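Local structure of Lon211 (Mycobacterium tuberculosis, 6VBK) at residues B[187-192]-B[196-201]; B[145-150]-B[157-162]; B[37-42]-B[69-74]; B[46-51]-B[86-91]; B[140-145]-B[169-174]. The protein forms the N-terminal domain of the ATP-dependent Lon protease and probably takes part in recognising protein substrates for degradation. All blocks are in the same frame, centred on the assembly; numbering follows the deposited sequence.

Contact 1: residues B[187-192]-B[196-201]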
# COMPACT_ATOMS: atom_id res chain seq x y z
N ILE B 187 -5.76 -6.98 23.56
CA ILE B 187 -5.80 -5.99 22.49
C ILE B 187 -4.46 -5.28 22.37
O ILE B 187 -4.00 -4.98 21.26
CB ILE B 187 -6.96 -4.99 22.74
CG1 ILE B 187 -8.31 -5.69 22.59
CG2 ILE B 187 -6.87 -3.81 21.78
CD1 ILE B 187 -9.47 -4.92 23.18
N GLU B 188 -3.80 -5.02 23.50
CA GLU B 188 -2.48 -4.41 23.46
C GLU B 188 -1.45 -5.36 22.86
O GLU B 188 -0.51 -4.91 22.19
CB GLU B 188 -2.05 -3.98 24.87
CG GLU B 188 -0.85 -3.06 24.88
CD GLU B 188 -0.44 -2.64 26.27
OE1 GLU B 188 0.67 -2.07 26.42
OE2 GLU B 188 -1.22 -2.87 27.22
N VAL B 189 -1.60 -6.67 23.10
CA VAL B 189 -0.76 -7.64 22.39
C VAL B 189 -1.02 -7.56 20.90
O VAL B 189 -0.09 -7.58 20.09
CB VAL B 189 -1.01 -9.06 22.94
CG1 VAL B 189 -0.12 -10.06 22.23
CG2 VAL B 189 -0.78 -9.10 24.44
N LEU B 190 -2.29 -7.45 20.51
CA LEU B 190 -2.63 -7.25 19.11
C LEU B 190 -2.12 -5.90 18.60
O LEU B 190 -1.86 -5.75 17.40
CB LEU B 190 -4.14 -7.36 18.92
CG LEU B 190 -4.72 -7.19 17.52
CD1 LEU B 190 -4.09 -8.18 16.56
CD2 LEU B 190 -6.23 -7.35 17.55
N GLU B 191 -1.91 -4.97 19.53
CA GLU B 191 -1.48 -3.59 19.21
C GLU B 191 0.03 -3.48 18.93
O GLU B 191 0.37 -2.80 17.95
CB GLU B 191 -1.83 -2.64 20.37
CG GLU B 191 -1.14 -1.29 20.26
CD GLU B 191 -0.99 -0.53 21.56
OE1 GLU B 191 0.10 0.02 21.80
OE2 GLU B 191 -1.96 -0.48 22.34
N THR B 192 0.89 -4.13 19.72
CA THR B 192 2.35 -3.92 19.52
C THR B 192 2.95 -4.91 18.52
O THR B 192 3.08 -6.10 18.87
CB THR B 192 3.09 -3.89 20.86
OG1 THR B 192 2.88 -5.12 21.55
CG2 THR B 192 2.67 -2.72 21.73
N VAL B 196 9.83 -7.87 20.51
CA VAL B 196 10.54 -7.61 21.76
C VAL B 196 9.61 -6.95 22.77
O VAL B 196 9.59 -7.30 23.96
CB VAL B 196 11.80 -6.76 21.51
CG1 VAL B 196 12.22 -6.03 22.77
CG2 VAL B 196 12.93 -7.64 21.00
N GLU B 197 8.80 -5.99 22.31
CA GLU B 197 7.87 -5.31 23.21
C GLU B 197 6.81 -6.27 23.75
O GLU B 197 6.50 -6.24 24.94
CB GLU B 197 7.21 -4.14 22.49
CG GLU B 197 8.13 -2.97 22.19
CD GLU B 197 7.43 -1.87 21.42
OE1 GLU B 197 7.17 -2.06 20.21
OE2 GLU B 197 7.11 -0.82 22.02
N ARG B 198 6.24 -7.11 22.88
CA ARG B 198 5.17 -8.00 23.31
C ARG B 198 5.66 -8.99 24.37
O ARG B 198 5.02 -9.15 25.42
CB ARG B 198 4.60 -8.76 22.11
CG ARG B 198 3.83 -7.89 21.13
CD ARG B 198 2.78 -8.70 20.41
NE ARG B 198 3.32 -9.94 19.86
CZ ARG B 198 3.90 -10.04 18.67
NH1 ARG B 198 4.02 -8.96 17.91
NH2 ARG B 198 4.36 -11.21 18.25
N LEU B 199 6.77 -9.67 24.10
CA LEU B 199 7.34 -10.58 25.09
C LEU B 199 7.63 -9.84 26.39
O LEU B 199 7.26 -10.30 27.47
CB LEU B 199 8.61 -11.23 24.54
CG LEU B 199 8.40 -12.30 23.46
CD1 LEU B 199 9.71 -12.61 22.76
CD2 LEU B 199 7.82 -13.56 24.08
N GLU B 200 8.28 -8.68 26.29
CA GLU B 200 8.52 -7.84 27.46
C GLU B 200 7.22 -7.37 28.10
O GLU B 200 7.21 -7.08 29.31
CB GLU B 200 9.41 -6.67 27.04
CG GLU B 200 10.83 -7.00 26.63
CD GLU B 200 11.59 -5.77 26.17
OE1 GLU B 200 10.95 -4.71 25.99
OE2 GLU B 200 12.82 -5.86 25.96
N LEU B 201 6.13 -7.30 27.34
CA LEU B 201 4.82 -7.00 27.93
C LEU B 201 4.22 -8.21 28.63
O LEU B 201 3.79 -8.12 29.78
CB LEU B 201 3.86 -6.49 26.85
CG LEU B 201 3.95 -5.01 26.45
CD1 LEU B 201 3.19 -4.76 25.16
CD2 LEU B 201 3.40 -4.13 27.57

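Contact 2: residues B[145-150]-B[157-162]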
# COMPACT_ATOMS: atom_id res chain seq x y z
N LEU B 145 7.97 -19.12 32.41
CA LEU B 145 6.83 -18.57 33.14
C LEU B 145 5.53 -19.27 32.76
O LEU B 145 4.76 -19.69 33.63
CB LEU B 145 6.72 -17.07 32.89
CG LEU B 145 7.99 -16.24 33.11
CD1 LEU B 145 7.73 -14.76 32.83
CD2 LEU B 145 8.52 -16.43 34.52
N VAL B 146 5.28 -19.41 31.45
CA VAL B 146 4.04 -20.04 31.01
C VAL B 146 4.05 -21.54 31.32
O VAL B 146 2.99 -22.14 31.51
CB VAL B 146 3.82 -19.77 29.51
CG1 VAL B 146 4.90 -20.43 28.66
CG2 VAL B 146 2.43 -20.23 29.07
N SER B 147 5.23 -22.15 31.39
CA SER B 147 5.30 -23.57 31.72
C SER B 147 4.82 -23.82 33.15
O SER B 147 4.11 -24.79 33.41
CB SER B 147 6.72 -24.10 31.53
OG SER B 147 7.09 -24.10 30.17
N ALA B 148 5.21 -22.95 34.09
CA ALA B 148 4.79 -23.12 35.47
C ALA B 148 3.28 -23.01 35.61
O ALA B 148 2.66 -23.78 36.37
CB ALA B 148 5.49 -22.09 36.36
N ILE B 149 2.67 -22.08 34.89
CA ILE B 149 1.21 -21.93 34.94
C ILE B 149 0.53 -23.14 34.31
O ILE B 149 -0.44 -23.68 34.86
CB ILE B 149 0.78 -20.62 34.26
CG1 ILE B 149 1.29 -19.41 35.05
CG2 ILE B 149 -0.73 -20.56 34.11
CD1 ILE B 149 0.84 -18.08 34.48
N LEU B 150 1.03 -23.59 33.15
CA LEU B 150 0.41 -24.73 32.48
C LEU B 150 0.57 -26.01 33.30
O LEU B 150 -0.38 -26.80 33.43
CB LEU B 150 1.00 -24.91 31.08
CG LEU B 150 0.56 -23.90 30.03
CD1 LEU B 150 1.39 -24.06 28.76
CD2 LEU B 150 -0.92 -24.04 29.73
N GLN B 157 -0.29 -31.72 27.56
CA GLN B 157 -0.26 -31.70 26.11
C GLN B 157 0.10 -30.31 25.59
O GLN B 157 0.82 -30.17 24.60
CB GLN B 157 -1.61 -32.15 25.55
CG GLN B 157 -1.81 -31.87 24.06
CD GLN B 157 -1.01 -32.80 23.17
OE1 GLN B 157 -1.54 -33.81 22.70
NE2 GLN B 157 0.25 -32.47 22.93
N VAL B 158 -0.39 -29.26 26.26
CA VAL B 158 -0.14 -27.90 25.81
C VAL B 158 1.29 -27.48 26.11
O VAL B 158 2.01 -27.00 25.22
CB VAL B 158 -1.16 -26.93 26.44
CG1 VAL B 158 -0.84 -25.50 26.04
CG2 VAL B 158 -2.57 -27.31 26.02
N VAL B 159 1.74 -27.67 27.35
CA VAL B 159 3.09 -27.26 27.73
C VAL B 159 4.14 -28.02 26.94
O VAL B 159 5.26 -27.52 26.76
CB VAL B 159 3.30 -27.44 29.25
CG1 VAL B 159 3.43 -28.91 29.61
CG2 VAL B 159 4.51 -26.65 29.72
N ASP B 160 3.80 -29.21 26.44
CA ASP B 160 4.71 -29.95 25.57
C ASP B 160 5.08 -29.14 24.34
O ASP B 160 6.26 -28.99 24.01
CB ASP B 160 4.06 -31.29 25.18
CG ASP B 160 4.83 -32.02 24.10
OD1 ASP B 160 6.04 -31.80 23.93
OD2 ASP B 160 4.20 -32.85 23.40
N VAL B 161 4.08 -28.60 23.65
CA VAL B 161 4.32 -27.90 22.39
C VAL B 161 4.77 -26.47 22.63
O VAL B 161 5.61 -25.94 21.89
CB VAL B 161 3.06 -27.96 21.51
CG1 VAL B 161 3.30 -27.27 20.17
CG2 VAL B 161 2.61 -29.40 21.31
N VAL B 162 4.24 -25.82 23.68
CA VAL B 162 4.53 -24.41 23.91
C VAL B 162 6.03 -24.18 24.10
O VAL B 162 6.60 -23.23 23.56
CB VAL B 162 3.72 -23.89 25.12
CG1 VAL B 162 4.22 -22.51 25.53
CG2 VAL B 162 2.25 -23.83 24.78

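Contact 3: residues B[37-42]-B[69-74]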
# COMPACT_ATOMS: atom_id res chain seq x y z
N ASN B 37 -26.59 -14.19 14.91
CA ASN B 37 -25.56 -13.15 14.83
C ASN B 37 -25.47 -12.70 13.38
O ASN B 37 -24.73 -13.29 12.58
CB ASN B 37 -24.23 -13.68 15.35
CG ASN B 37 -23.30 -12.56 15.79
OD1 ASN B 37 -23.32 -11.47 15.23
ND2 ASN B 37 -22.49 -12.84 16.80
N GLY B 38 -26.23 -11.66 13.04
CA GLY B 38 -26.25 -11.19 11.67
C GLY B 38 -24.95 -10.53 11.24
O GLY B 38 -24.52 -10.66 10.09
N GLU B 39 -24.29 -9.82 12.17
CA GLU B 39 -23.06 -9.12 11.82
C GLU B 39 -21.95 -10.09 11.45
O GLU B 39 -21.23 -9.87 10.47
CB GLU B 39 -22.62 -8.23 12.99
CG GLU B 39 -23.56 -7.07 13.27
CD GLU B 39 -23.13 -6.25 14.48
OE1 GLU B 39 -22.22 -6.70 15.20
OE2 GLU B 39 -23.70 -5.16 14.70
N VAL B 40 -21.79 -11.17 12.22
CA VAL B 40 -20.70 -12.11 11.95
C VAL B 40 -20.96 -12.88 10.66
O VAL B 40 -20.05 -13.07 9.85
CB VAL B 40 -20.51 -13.05 13.15
CG1 VAL B 40 -19.42 -14.07 12.86
CG2 VAL B 40 -20.16 -12.25 14.40
N ARG B 41 -22.20 -13.33 10.46
CA ARG B 41 -22.51 -14.09 9.25
C ARG B 41 -22.45 -13.22 8.00
O ARG B 41 -22.11 -13.71 6.92
CB ARG B 41 -23.89 -14.74 9.38
CG ARG B 41 -24.17 -15.81 8.33
CD ARG B 41 -25.61 -16.29 8.39
NE ARG B 41 -25.93 -16.94 9.66
CZ ARG B 41 -25.86 -18.25 9.88
NH1 ARG B 41 -25.48 -19.06 8.91
NH2 ARG B 41 -26.18 -18.74 11.07
N ALA B 42 -22.77 -11.93 8.13
CA ALA B 42 -22.68 -11.03 6.98
C ALA B 42 -21.23 -10.79 6.58
O ALA B 42 -20.92 -10.65 5.39
CB ALA B 42 -23.39 -9.71 7.28
N VAL B 69 -11.68 -8.00 14.36
CA VAL B 69 -11.42 -6.75 15.08
C VAL B 69 -12.11 -6.81 16.43
O VAL B 69 -13.33 -7.00 16.50
CB VAL B 69 -11.90 -5.52 14.29
CG1 VAL B 69 -11.43 -4.25 14.98
CG2 VAL B 69 -11.40 -5.59 12.85
N PRO B 70 -11.35 -6.62 17.65
CA PRO B 70 -11.63 -6.55 19.32
C PRO B 70 -12.49 -5.31 19.55
O PRO B 70 -11.93 -4.23 19.56
CB PRO B 70 -10.24 -6.45 19.96
CG PRO B 70 -9.34 -6.99 18.89
CD PRO B 70 -9.90 -6.40 17.61
N ARG B 71 -13.81 -5.47 19.63
CA ARG B 71 -14.69 -4.29 19.84
C ARG B 71 -15.60 -4.51 21.06
O ARG B 71 -16.37 -5.48 21.05
CB ARG B 71 -15.58 -4.06 18.62
CG ARG B 71 -16.69 -3.04 18.85
CD ARG B 71 -17.77 -3.05 17.79
NE ARG B 71 -18.79 -4.07 18.00
CZ ARG B 71 -19.76 -4.34 17.14
NH1 ARG B 71 -20.64 -5.29 17.41
NH2 ARG B 71 -19.84 -3.67 16.01
N LEU B 72 -15.52 -3.61 22.05
CA LEU B 72 -16.43 -3.68 23.23
C LEU B 72 -17.17 -2.35 23.33
O LEU B 72 -16.50 -1.32 23.55
CB LEU B 72 -15.61 -3.96 24.49
CG LEU B 72 -14.79 -2.79 25.03
CD1 LEU B 72 -14.18 -3.13 26.38
CD2 LEU B 72 -13.72 -2.37 24.05
N ASN B 73 -18.50 -2.36 23.17
CA ASN B 73 -19.29 -1.11 23.21
C ASN B 73 -18.70 -0.09 22.24
O ASN B 73 -18.45 1.06 22.67
CB ASN B 73 -19.44 -0.56 24.64
CG ASN B 73 -20.20 -1.48 25.56
OD1 ASN B 73 -19.87 -2.66 25.68
ND2 ASN B 73 -21.22 -0.96 26.21
N GLY B 74 -18.43 -0.49 20.99
CA GLY B 74 -17.85 0.42 19.98
C GLY B 74 -16.34 0.55 20.14
O GLY B 74 -15.74 -0.33 20.78

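Contact 4: residues B[46-51]-B[86-91]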
# COMPACT_ATOMS: atom_id res chain seq x y z
N ALA B 46 -19.88 -11.67 2.95
CA ALA B 46 -19.19 -10.64 2.18
C ALA B 46 -17.79 -11.10 1.80
O ALA B 46 -17.30 -10.79 0.71
CB ALA B 46 -19.14 -9.33 2.96
N ALA B 47 -17.13 -11.84 2.69
CA ALA B 47 -15.81 -12.37 2.38
C ALA B 47 -15.89 -13.45 1.31
O ALA B 47 -15.03 -13.53 0.43
CB ALA B 47 -15.14 -12.91 3.64
N ARG B 48 -16.93 -14.29 1.37
CA ARG B 48 -17.08 -15.34 0.37
C ARG B 48 -17.33 -14.74 -1.01
O ARG B 48 -16.71 -15.15 -2.00
CB ARG B 48 -18.23 -16.28 0.76
CG ARG B 48 -18.23 -17.59 -0.01
CD ARG B 48 -19.55 -18.32 0.12
NE ARG B 48 -20.09 -18.25 1.47
CZ ARG B 48 -19.70 -19.04 2.47
NH1 ARG B 48 -18.76 -19.96 2.27
NH2 ARG B 48 -20.24 -18.91 3.67
N ALA B 49 -18.23 -13.76 -1.10
CA ALA B 49 -18.53 -13.12 -2.37
C ALA B 49 -17.29 -12.44 -2.95
O ALA B 49 -17.04 -12.50 -4.16
CB ALA B 49 -19.67 -12.12 -2.21
N ALA B 50 -16.53 -11.76 -2.08
CA ALA B 50 -15.31 -11.07 -2.52
C ALA B 50 -14.27 -12.10 -2.96
O ALA B 50 -13.29 -11.73 -3.61
CB ALA B 50 -14.78 -10.20 -1.41
N ALA B 51 -14.49 -13.36 -2.57
CA ALA B 51 -13.59 -14.48 -2.92
C ALA B 51 -14.19 -15.28 -4.08
O ALA B 51 -13.64 -16.35 -4.39
CB ALA B 51 -13.38 -15.36 -1.72
N GLU B 86 -11.36 -21.28 7.71
CA GLU B 86 -10.84 -22.59 7.32
C GLU B 86 -11.95 -23.59 7.08
O GLU B 86 -11.88 -24.39 6.14
CB GLU B 86 -9.88 -23.11 8.39
CG GLU B 86 -8.67 -22.22 8.64
CD GLU B 86 -7.58 -22.39 7.59
OE1 GLU B 86 -7.76 -23.22 6.68
OE2 GLU B 86 -6.56 -21.69 7.68
N GLN B 87 -12.99 -23.58 7.92
CA GLN B 87 -14.07 -24.54 7.82
C GLN B 87 -15.40 -23.85 8.13
O GLN B 87 -15.45 -22.85 8.85
CB GLN B 87 -13.87 -25.72 8.79
CG GLN B 87 -12.70 -26.61 8.43
CD GLN B 87 -12.54 -27.75 9.42
OE1 GLN B 87 -13.03 -27.69 10.54
NE2 GLN B 87 -11.84 -28.80 8.99
N GLU B 88 -16.47 -24.41 7.57
CA GLU B 88 -17.83 -23.97 7.88
C GLU B 88 -18.70 -25.20 8.05
O GLU B 88 -18.62 -26.15 7.27
CB GLU B 88 -18.40 -23.07 6.78
CG GLU B 88 -17.70 -21.73 6.64
CD GLU B 88 -18.46 -20.77 5.75
OE1 GLU B 88 -19.60 -20.42 6.09
OE2 GLU B 88 -17.91 -20.38 4.69
N GLY B 89 -19.53 -25.18 9.09
CA GLY B 89 -20.42 -26.28 9.39
C GLY B 89 -21.22 -26.03 10.66
O GLY B 89 -21.75 -24.94 10.85
N ARG B 90 -21.30 -27.04 11.52
CA ARG B 90 -22.01 -26.92 12.79
C ARG B 90 -21.08 -27.28 13.94
O ARG B 90 -20.38 -28.29 13.89
CB ARG B 90 -23.27 -27.79 12.81
CG ARG B 90 -24.37 -27.30 11.89
CD ARG B 90 -25.69 -27.99 12.16
NE ARG B 90 -26.76 -27.46 11.31
CZ ARG B 90 -27.49 -26.40 11.61
NH1 ARG B 90 -27.28 -25.74 12.75
NH2 ARG B 90 -28.44 -25.99 10.78
N LEU B 91 -21.08 -26.43 14.97
CA LEU B 91 -20.28 -26.67 16.15
C LEU B 91 -20.85 -27.84 16.95
O LEU B 91 -21.99 -28.24 16.74
CB LEU B 91 -20.23 -25.40 17.00
CG LEU B 91 -19.61 -24.19 16.31
CD1 LEU B 91 -19.65 -22.97 17.21
CD2 LEU B 91 -18.18 -24.49 15.87

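Contact 5: residues B[140-145]-B[169-174]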
# COMPACT_ATOMS: atom_id res chain seq x y z
N LYS B 140 12.95 -17.44 25.71
CA LYS B 140 13.42 -18.47 26.63
C LYS B 140 12.94 -18.19 28.05
O LYS B 140 12.53 -19.10 28.77
CB LYS B 140 14.94 -18.56 26.59
CG LYS B 140 15.53 -19.75 27.34
CD LYS B 140 17.05 -19.73 27.28
CE LYS B 140 17.64 -21.06 27.73
NZ LYS B 140 19.13 -21.05 27.63
N GLU B 141 13.00 -16.92 28.47
CA GLU B 141 12.51 -16.56 29.80
C GLU B 141 11.00 -16.71 29.89
O GLU B 141 10.47 -17.18 30.91
CB GLU B 141 12.92 -15.12 30.14
CG GLU B 141 12.19 -14.53 31.33
CD GLU B 141 12.74 -13.18 31.75
OE1 GLU B 141 13.88 -12.86 31.35
OE2 GLU B 141 12.03 -12.45 32.46
N TYR B 142 10.27 -16.33 28.83
CA TYR B 142 8.82 -16.40 28.87
C TYR B 142 8.31 -17.84 28.89
O TYR B 142 7.25 -18.11 29.45
CB TYR B 142 8.22 -15.65 27.68
CG TYR B 142 6.72 -15.74 27.60
CD1 TYR B 142 5.92 -15.30 28.65
CD2 TYR B 142 6.09 -16.27 26.48
CE1 TYR B 142 4.55 -15.38 28.58
CE2 TYR B 142 4.71 -16.35 26.41
CZ TYR B 142 3.95 -15.91 27.46
OH TYR B 142 2.57 -15.99 27.39
N LYS B 143 9.06 -18.77 28.28
CA LYS B 143 8.63 -20.17 28.28
C LYS B 143 8.61 -20.73 29.70
O LYS B 143 7.70 -21.49 30.06
CB LYS B 143 9.55 -21.00 27.39
CG LYS B 143 9.31 -20.81 25.90
CD LYS B 143 10.25 -21.66 25.07
CE LYS B 143 10.00 -21.46 23.59
NZ LYS B 143 10.93 -22.26 22.75
N GLY B 144 9.60 -20.37 30.52
CA GLY B 144 9.61 -20.84 31.89
C GLY B 144 8.44 -20.34 32.71
O GLY B 144 7.95 -21.04 33.60
N LEU B 145 7.97 -19.12 32.41
CA LEU B 145 6.83 -18.57 33.14
C LEU B 145 5.53 -19.27 32.76
O LEU B 145 4.76 -19.69 33.63
CB LEU B 145 6.72 -17.07 32.89
CG LEU B 145 7.99 -16.24 33.11
CD1 LEU B 145 7.73 -14.76 32.83
CD2 LEU B 145 8.52 -16.43 34.52
N SER B 169 7.47 -14.60 18.18
CA SER B 169 6.22 -13.92 17.89
C SER B 169 5.03 -14.86 18.07
O SER B 169 4.02 -14.50 18.69
CB SER B 169 6.24 -13.34 16.48
OG SER B 169 5.06 -12.61 16.21
N THR B 170 5.14 -16.08 17.54
CA THR B 170 4.08 -17.07 17.72
C THR B 170 3.91 -17.43 19.19
O THR B 170 2.79 -17.64 19.67
CB THR B 170 4.38 -18.32 16.89
OG1 THR B 170 4.59 -17.94 15.53
CG2 THR B 170 3.22 -19.30 16.97
N LEU B 171 5.03 -17.52 19.93
CA LEU B 171 4.96 -17.82 21.35
C LEU B 171 4.21 -16.74 22.12
O LEU B 171 3.40 -17.04 23.00
CB LEU B 171 6.38 -17.98 21.91
CG LEU B 171 6.51 -18.10 23.43
CD1 LEU B 171 5.86 -19.38 23.94
CD2 LEU B 171 7.97 -18.04 23.85
N ALA B 172 4.47 -15.47 21.80
CA ALA B 172 3.79 -14.38 22.50
C ALA B 172 2.31 -14.34 22.14
O ALA B 172 1.46 -14.13 23.02
CB ALA B 172 4.46 -13.05 22.17
N ASP B 173 1.98 -14.56 20.87
CA ASP B 173 0.59 -14.52 20.43
C ASP B 173 -0.23 -15.71 20.92
O ASP B 173 -1.46 -15.65 20.84
CB ASP B 173 0.53 -14.43 18.91
CG ASP B 173 0.91 -13.06 18.39
OD1 ASP B 173 0.74 -12.08 19.14
OD2 ASP B 173 1.37 -12.96 17.23
N ASN B 174 0.41 -16.77 21.41
CA ASN B 174 -0.34 -17.89 21.97
C ASN B 174 -1.00 -17.53 23.30
O ASN B 174 -1.84 -18.29 23.78
CB ASN B 174 0.57 -19.10 22.15
CG ASN B 174 -0.20 -20.40 22.32
OD1 ASN B 174 -0.42 -20.86 23.44
ND2 ASN B 174 -0.63 -20.99 21.21
O HOH W 1 1.50 -17.82 25.66

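Contact 1: residues B[187-192]-B[196-201]
Thr-192, just past the end of helix 183-191, and Arg-198, one turn into helix 195-207, carry the contact at the short turn joining these two helices of the helical part of the Lon N domain. The packing is tight here. CG is anti to the carbonyl carbon of Arg-198 (chi1 -69°), and the chain leans over the helix end with its CG 3.0 Å from Thr-192 OG1. Further along, Arg-198 CD lies 3.1 Å from Val-189 O and 3.7 Å from Val-189 CG1, the valine branch crossing the arginine chain at about a right angle. The threonine hydroxyl also turns back on its own helix, with a weak bond to Glu-188 O. The outer side is looser and partly exposed. There Leu-201 CD1 meets Thr-192 OG1 at 3.6 Å, tip to tip, and Glu-188 OE1 is 3.6 Å from Leu-201 CD2. Inward, Arg-198 NH2 bonds Ser-169 OG; separately, Arg-105 donates to the carbonyls of Val-189 and Leu-190. Both cations lie at this helix end with Asp-173 near them, a long, weak pair for Arg-198, and acid and carbonyls would be expected to offset their closeness. Arg-198 NH1 makes the one direct hydrogen bond across the turn, 3.2 Å to Thr-192 O, nearly straight at 176° and aimed at a lone pair in the carbonyl plane.

Contact 2: residues B[145-150]-B[157-162]
An antiparallel helical hairpin brings Leu-150 and Val-146 of helix 133-153 against Val-158, Val-159 and Val-162 of helix 156-162. The short axis segments run 169° apart in direction and approach to 9.5 Å, with Ser-147 and Val-159 the nearest residues by CA. Leu-150 does most of the work. Its CB sits 3.9 Å from Val-159 CB, and its CD1 reaches in to the backbone, 3.8 Å from Val-159 CA. The same methyl meets Val-158 CG1, the two side chains crossing at about a right angle, and comes to 4.1 Å from Val-162 CG2, so one methyl touches three valines on the facing helix. This hairpin forms the outer end of the helical part of the Lon N domain, where Tyr-180 also packs on Val-146. Nearer the open end of the hairpin, Val-146 and Val-162 meet tip to tip through their CG1 methyls, 3.8 Å apart. Val-146 places that methyl between its backbone N and carbonyl carbon (chi1 65°), which swings it across to the valine. Ser-147 OG and Val-159 CG2 are 3.7 Å apart, a plain packing contact, while the hydroxyl's polar partner is Lys-143 O, one turn earlier in its own helix.

Contact 3: residues B[37-42]-B[69-74]
Glu-39 lies in the first turn of helix 38-50 and Arg-71 just beyond the end of strand 65-70, their CA atoms 12.6 Å apart, so the two backbones stay well separated and long side chains must span the gap. Asn-37 caps the helix start: its OD1 accepts from Val-40 N at 3.4 Å, a weak bond. On the other side the chain is still extended at Arg-71 before it turns through Asn-73 and Gly-74. The bridge itself is a single-point salt bridge. Arg-71 NH1 donates to Glu-39 OE1 at 3.1 Å with an N-H...O angle of 151°, and OE1 receives it on its syn lone pair, the side of the other oxygen. Glu-39 OE2 lies further off, 4.1 Å from the same NH1. The carboxylate stands at the guanidinium's edge but is turned 71° from its plane, a mutual twist that argues against a paired, two-oxygen grip. Both residues belong to the beta-rich part of the Lon N domain, a PUA-clan fold, where helix 38-50 lies against the curled sheet. Pro-18 of strand 9-19 touches both side chains, while backbone hydrogen bonds from Arg-71 and Val-69 to Leu-19 keep the strand end in place. A bend at chi3 of 83° brings the Arg-71 guanidinium round to face the glutamate. NH2 of Arg-71 has a weak hydrogen bond to Tyr-76 OH, and Glu-20 lies nearby as a weak, long ion pair of its NH1.

Contact 4: residues B[46-51]-B[86-91]
Arg-48, near the end of helix 38-50, and Glu-88, near the end of strand 79-88, are the closest residues of the two segments, yet their CA atoms stand 11.5 Å apart. Their salt bridge ties the helix to the sheet on the surface of the PUA-clan beta-rich part of the Lon N domain. The strand is irregular here: Glu-86 and Gln-87 both face Val-99 in a classic beta bulge, and the chain turns a corner at Gly-89. From this edge Glu-88 stretches out with an extended chain and meets Arg-48 coming from the opposite direction. Arg-48 sets CG anti to the backbone N, and a bend at chi3 then brings its guanidinium to the acid. The guanidinium takes the carboxylate end-on, NH1 and NH2 each holding one oxygen, and the two planes are nearly coplanar, 24° apart. This is a bidentate grip, stiffer in orientation than a one-point bridge. Its two arms differ. NH1 to Glu-88 OE2 is short at 2.6 Å but lies tilted from both flat groups, with an N-H...O angle of 138°. NH2 has a further weak bond to that same OE2, and is also in a salt bridge with Glu-45 of its own helix, so the arginine is shared between two carboxylates. The straighter arm runs from Arg-48 NH2 to the syn lone pair of Glu-88 OE1, 2.9 Å at 168°, almost exactly in the guanidinium plane.

Contact 5: residues B[140-145]-B[169-174]
Tyr-142 of helix 133-153 reaches toward Leu-171 of helix 168-173, two buried side chains that slide past each other in opposite directions. CB already points toward the second helix, and CG, anti to the backbone N (chi1 177°), carries the ring on. One ring edge does the touching: CD2 sits 3.6 Å from Leu-171 CG, which lies near the ring plane, and 3.7 Å from Leu-171 CD2. The next atom, CE2, passes 3.7 Å from Leu-171 O and reaches as far as Ala-172 CA. At the tip, OH is 2.7 Å from a water, which in turn donates a weak bond of 3.4 Å to Leu-171 O, giving the phenol a bridged link to the facing backbone. Beside the ring, Lys-143 lays its extended chain against the same leucine, Lys-143 CG 3.7 Å from Leu-171 CD2, before its NZ bonds Ile-165 O. The two axes run 30° from parallel at 10.8 Å, wide enough for a ring and a leucine between them. Helix 195-207 packs against the tyrosine as well, through Val-202, Ile-203 and Thr-206.

Contacts 1, 2 and 5 belong to the helical part of the domain, and contacts 3 and 4 to its beta-rich part. Contacts 2 and 5 are buried and share helix 133-153; Val-162 of the first packs on Leu-171 of the second, and apolar packing dominates both. Contact 1 is partly buried and mixes aliphatic packing with one hydrogen bond; it joins contact 5 through Arg-198 and Ser-169. Contacts 3 and 4 lie on the surface, and each joins helix 38-50 to the sheet region by a salt bridge, one-point in contact 3 and two-point in contact 4. Pro-70, packing on Ile-187 and Leu-190, joins contact 3 to contact 1 across the two parts.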